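Local coordinates for uncharacterized protein Atu2773 (Agrobacterium tumefaciens, PDB 2QV5) that is of unknown function but belongs to the divergent polysaccharide deacetylase family, so it may act on a carbohydrate substrate, at residues Glu204-Ile214 against Arg237-Val248. Residues are numbered along the deposited sequence; the frame is centred on the assembly and turned at random.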
loop_
_atom_site.group_PDB
_atom_site.type_symbol
_atom_site.label_atom_id
_atom_site.label_comp_id
_atom_site.label_asym_id
_atom_site.label_seq_id
_atom_site.Cartn_x
_atom_site.Cartn_y
_atom_site.Cartn_z
ATOM N N GLU A 204 4.733 -7.987 15.440
ATOM C CA GLU A 204 5.942 -8.740 15.709
ATOM C C GLU A 204 5.597 -10.208 16.003
ATOM O O GLU A 204 6.216 -11.105 15.448
ATOM C CB GLU A 204 6.722 -8.108 16.861
ATOM C CG GLU A 204 7.883 -8.966 17.312
ATOM C CD GLU A 204 8.761 -8.299 18.344
ATOM O OE1 GLU A 204 8.592 -7.087 18.611
ATOM O OE2 GLU A 204 9.637 -9.000 18.885
ATOM N N ARG A 205 4.589 -10.431 16.844
ATOM C CA ARG A 205 4.131 -11.781 17.183
ATOM C C ARG A 205 3.723 -12.600 15.949
ATOM O O ARG A 205 4.157 -13.747 15.786
ATOM C CB ARG A 205 2.974 -11.712 18.194
ATOM C CG ARG A 205 2.341 -13.075 18.503
ATOM C CD ARG A 205 1.174 -13.030 19.506
ATOM N NE ARG A 205 0.265 -11.883 19.374
ATOM C CZ ARG A 205 -0.724 -11.771 18.487
ATOM N NH1 ARG A 205 -0.962 -12.718 17.587
ATOM N NH2 ARG A 205 -1.477 -10.683 18.492
ATOM N N ILE A 206 2.894 -12.005 15.088
ATOM C CA ILE A 206 2.450 -12.637 13.837
ATOM C C ILE A 206 3.621 -12.885 12.868
ATOM O O ILE A 206 3.734 -13.967 12.298
ATOM C CB ILE A 206 1.323 -11.804 13.151
ATOM C CG1 ILE A 206 0.107 -11.709 14.078
ATOM C CG2 ILE A 206 0.913 -12.411 11.787
ATOM C CD1 ILE A 206 -0.889 -10.647 13.690
ATOM N N ALA A 207 4.485 -11.884 12.702
ATOM C CA ALA A 207 5.708 -12.025 11.911
ATOM C C ALA A 207 6.606 -13.151 12.407
ATOM O O ALA A 207 7.101 -13.919 11.604
ATOM C CB ALA A 207 6.486 -10.724 11.897
ATOM N N ARG A 208 6.820 -13.248 13.721
ATOM C CA ARG A 208 7.719 -14.273 14.249
ATOM C C ARG A 208 7.168 -15.675 13.983
ATOM O O ARG A 208 7.913 -16.562 13.556
ATOM C CB ARG A 208 8.023 -14.064 15.739
ATOM C CG ARG A 208 9.166 -14.939 16.237
ATOM C CD ARG A 208 9.698 -14.509 17.593
ATOM N NE ARG A 208 10.520 -13.306 17.491
ATOM C CZ ARG A 208 10.205 -12.129 18.020
ATOM N NH1 ARG A 208 9.087 -11.988 18.719
ATOM N NH2 ARG A 208 11.027 -11.098 17.871
ATOM N N ARG A 209 5.867 -15.854 14.193
ATOM C CA ARG A 209 5.203 -17.142 13.979
ATOM C C ARG A 209 5.092 -17.525 12.496
ATOM O O ARG A 209 5.379 -18.660 12.123
ATOM C CB ARG A 209 3.825 -17.132 14.653
ATOM C CG ARG A 209 3.000 -18.407 14.414
ATOM C CD ARG A 209 1.739 -18.444 15.242
ATOM N NE ARG A 209 2.025 -18.593 16.663
ATOM C CZ ARG A 209 2.141 -19.758 17.304
ATOM N NH1 ARG A 209 1.991 -20.911 16.668
ATOM N NH2 ARG A 209 2.399 -19.763 18.603
ATOM N N ASN A 210 4.688 -16.573 11.652
ATOM C CA ASN A 210 4.491 -16.851 10.230
ATOM C C ASN A 210 5.767 -16.744 9.381
ATOM O O ASN A 210 5.813 -17.238 8.249
ATOM C CB ASN A 210 3.374 -15.956 9.652
ATOM C CG ASN A 210 1.991 -16.292 10.216
ATOM O OD1 ASN A 210 1.822 -17.253 10.960
ATOM N ND2 ASN A 210 0.995 -15.495 9.849
ATOM N N GLY A 211 6.808 -16.125 9.935
ATOM C CA GLY A 211 8.010 -15.831 9.162
ATOM C C GLY A 211 7.976 -14.412 8.618
ATOM O O GLY A 211 9.013 -13.760 8.533
ATOM N N GLN A 212 6.780 -13.926 8.269
ATOM C CA GLN A 212 6.593 -12.570 7.732
ATOM C C GLN A 212 5.216 -12.006 8.085
ATOM O O GLN A 212 4.272 -12.767 8.329
ATOM C CB GLN A 212 6.798 -12.546 6.206
ATOM C CG GLN A 212 5.799 -13.400 5.406
ATOM C CD GLN A 212 6.092 -13.458 3.912
ATOM O OE1 GLN A 212 7.166 -13.893 3.494
ATOM N NE2 GLN A 212 5.119 -13.046 3.097
ATOM N N ALA A 213 5.120 -10.677 8.112
ATOM C CA ALA A 213 3.844 -9.979 8.264
ATOM C C ALA A 213 3.893 -8.540 7.750
ATOM O O ALA A 213 4.959 -7.933 7.674
ATOM C CB ALA A 213 3.381 -9.991 9.721
ATOM N N ILE A 214 2.714 -8.005 7.427
ATOM C CA ILE A 214 2.546 -6.650 6.898
ATOM C C ILE A 214 1.631 -5.859 7.826
ATOM O O ILE A 214 0.535 -6.316 8.157
ATOM C CB ILE A 214 1.929 -6.655 5.475
ATOM C CG1 ILE A 214 2.831 -7.394 4.471
ATOM C CG2 ILE A 214 1.642 -5.208 5.003
ATOM C CD1 ILE A 214 2.145 -7.749 3.140
ATOM N N ARG A 237 16.049 -7.275 17.649
ATOM C CA ARG A 237 15.249 -8.461 17.945
ATOM C C ARG A 237 15.114 -9.425 16.752
ATOM O O ARG A 237 14.142 -10.158 16.654
ATOM C CB ARG A 237 13.881 -8.048 18.503
ATOM C CG ARG A 237 13.980 -7.312 19.835
ATOM C CD ARG A 237 12.615 -7.020 20.458
ATOM N NE ARG A 237 11.647 -6.513 19.487
ATOM C CZ ARG A 237 11.582 -5.254 19.064
ATOM N NH1 ARG A 237 12.433 -4.340 19.515
ATOM N NH2 ARG A 237 10.659 -4.904 18.180
ATOM N N GLY A 238 16.108 -9.440 15.868
ATOM C CA GLY A 238 16.110 -10.351 14.706
ATOM C C GLY A 238 15.048 -10.117 13.636
ATOM O O GLY A 238 14.686 -11.043 12.903
ATOM N N ILE A 239 14.551 -8.885 13.538
ATOM C CA ILE A 239 13.526 -8.532 12.545
ATOM C C ILE A 239 14.128 -7.619 11.486
ATOM O O ILE A 239 14.669 -6.567 11.820
ATOM C CB ILE A 239 12.314 -7.829 13.202
ATOM C CG1 ILE A 239 11.560 -8.804 14.117
ATOM C CG2 ILE A 239 11.352 -7.259 12.148
ATOM C CD1 ILE A 239 10.840 -8.126 15.240
ATOM N N GLU A 240 14.053 -8.037 10.225
ATOM C CA GLU A 240 14.398 -7.162 9.112
ATOM C C GLU A 240 13.137 -6.491 8.552
ATOM O O GLU A 240 12.181 -7.170 8.169
ATOM C CB GLU A 240 15.151 -7.926 8.011
ATOM C CG GLU A 240 15.609 -7.019 6.845
ATOM C CD GLU A 240 16.628 -7.654 5.906
ATOM O OE1 GLU A 240 16.950 -8.850 6.071
ATOM O OE2 GLU A 240 17.129 -6.935 5.002
ATOM N N ILE A 241 13.129 -5.159 8.511
ATOM C CA ILE A 241 12.037 -4.433 7.820
ATOM C C ILE A 241 12.332 -4.362 6.318
ATOM O O ILE A 241 13.383 -3.871 5.908
ATOM C CB ILE A 241 11.811 -3.001 8.395
ATOM C CG1 ILE A 241 11.839 -3.006 9.944
ATOM C CG2 ILE A 241 10.533 -2.361 7.800
ATOM C CD1 ILE A 241 10.676 -3.707 10.615
ATOM N N VAL A 242 11.430 -4.905 5.511
ATOM C CA VAL A 242 11.635 -4.980 4.071
ATOM C C VAL A 242 10.486 -4.287 3.346
ATOM O O VAL A 242 9.415 -4.108 3.923
ATOM C CB VAL A 242 11.767 -6.453 3.581
ATOM C CG1 VAL A 242 12.909 -7.167 4.312
ATOM C CG2 VAL A 242 10.461 -7.234 3.776
ATOM N N GLY A 243 10.709 -3.892 2.095
ATOM C CA GLY A 243 9.617 -3.380 1.245
ATOM C C GLY A 243 8.519 -4.417 1.062
ATOM O O GLY A 243 8.782 -5.624 1.137
ATOM N N VAL A 244 7.288 -3.951 0.845
ATOM C CA VAL A 244 6.126 -4.828 0.612
ATOM C C VAL A 244 6.356 -5.862 -0.497
ATOM O O VAL A 244 5.960 -7.021 -0.345
ATOM C CB VAL A 244 4.833 -4.006 0.344
ATOM C CG1 VAL A 244 3.755 -4.837 -0.332
ATOM C CG2 VAL A 244 4.298 -3.489 1.654
ATOM N N SER A 245 7.005 -5.442 -1.587
ATOM C CA SER A 245 7.303 -6.335 -2.715
ATOM C C SER A 245 8.086 -7.580 -2.311
ATOM O O SER A 245 7.918 -8.643 -2.910
ATOM C CB SER A 245 8.065 -5.596 -3.813
ATOM O OG SER A 245 8.358 -6.481 -4.876
ATOM N N ALA A 246 8.951 -7.449 -1.306
ATOM C CA ALA A 246 9.747 -8.606 -0.830
ATOM C C ALA A 246 8.856 -9.704 -0.234
ATOM O O ALA A 246 9.224 -10.885 -0.238
ATOM C CB ALA A 246 10.792 -8.174 0.160
ATOM N N LEU A 247 7.668 -9.309 0.224
ATOM C CA LEU A 247 6.766 -10.218 0.930
ATOM C C LEU A 247 5.610 -10.741 0.097
ATOM O O LEU A 247 5.133 -11.846 0.333
ATOM C CB LEU A 247 6.190 -9.533 2.163
ATOM C CG LEU A 247 7.138 -9.127 3.275
ATOM C CD1 LEU A 247 6.313 -8.751 4.492
ATOM C CD2 LEU A 247 8.094 -10.252 3.588
ATOM N N VAL A 248 5.150 -9.942 -0.860
ATOM C CA VAL A 248 3.986 -10.305 -1.670
ATOM C C VAL A 248 4.349 -11.192 -2.872
ATOM O O VAL A 248 5.386 -11.006 -3.517
ATOM C CB VAL A 248 3.215 -9.053 -2.122
ATOM C CG1 VAL A 248 2.226 -9.398 -3.215
ATOM C CG2 VAL A 248 2.503 -8.419 -0.929
#
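Glu204 and Arg237 form a salt bridge at one end of this contact, and Gln212 grips the backbone of Leu247 at the other. Glu204 runs out extended, its CG placed anti to the backbone N (chi1 172°). CB leads the chain toward 237-248, and Glu204 CG and CD both lie 3.7 Å from Ile239 CD1. OE1 takes Arg237 NH2 at 3.0 Å from above the carboxylate plane, with weaker bonds from NE to both oxygens. Arg208 NH2, one helical turn on, donates to Glu204 OE2 at 2.7 Å on the anti side, with OE2 close to the guanidinium plane. A glutamate suits this place because its carboxylate offers each arginine an oxygen for its stronger bond.

At the other end, Gln212 is long enough to lay CB 3.7 Å from Leu247 CD2 and still bring NE2 to Leu247 O, at 3.0 Å and bent at 141°. The branched leucine suits its place: CD2 lies against Gln212, CD1 against Ala213 O and Ile214 CG1.

Strands 212-218 and 239-241, joined through helix 221-233, both pair in parallel with strand 30-39, a beta-alpha-beta unit consistent with the deacetylase family; helix 193-210 and short helix 244-247, near the modelled chain's end, complete the contact.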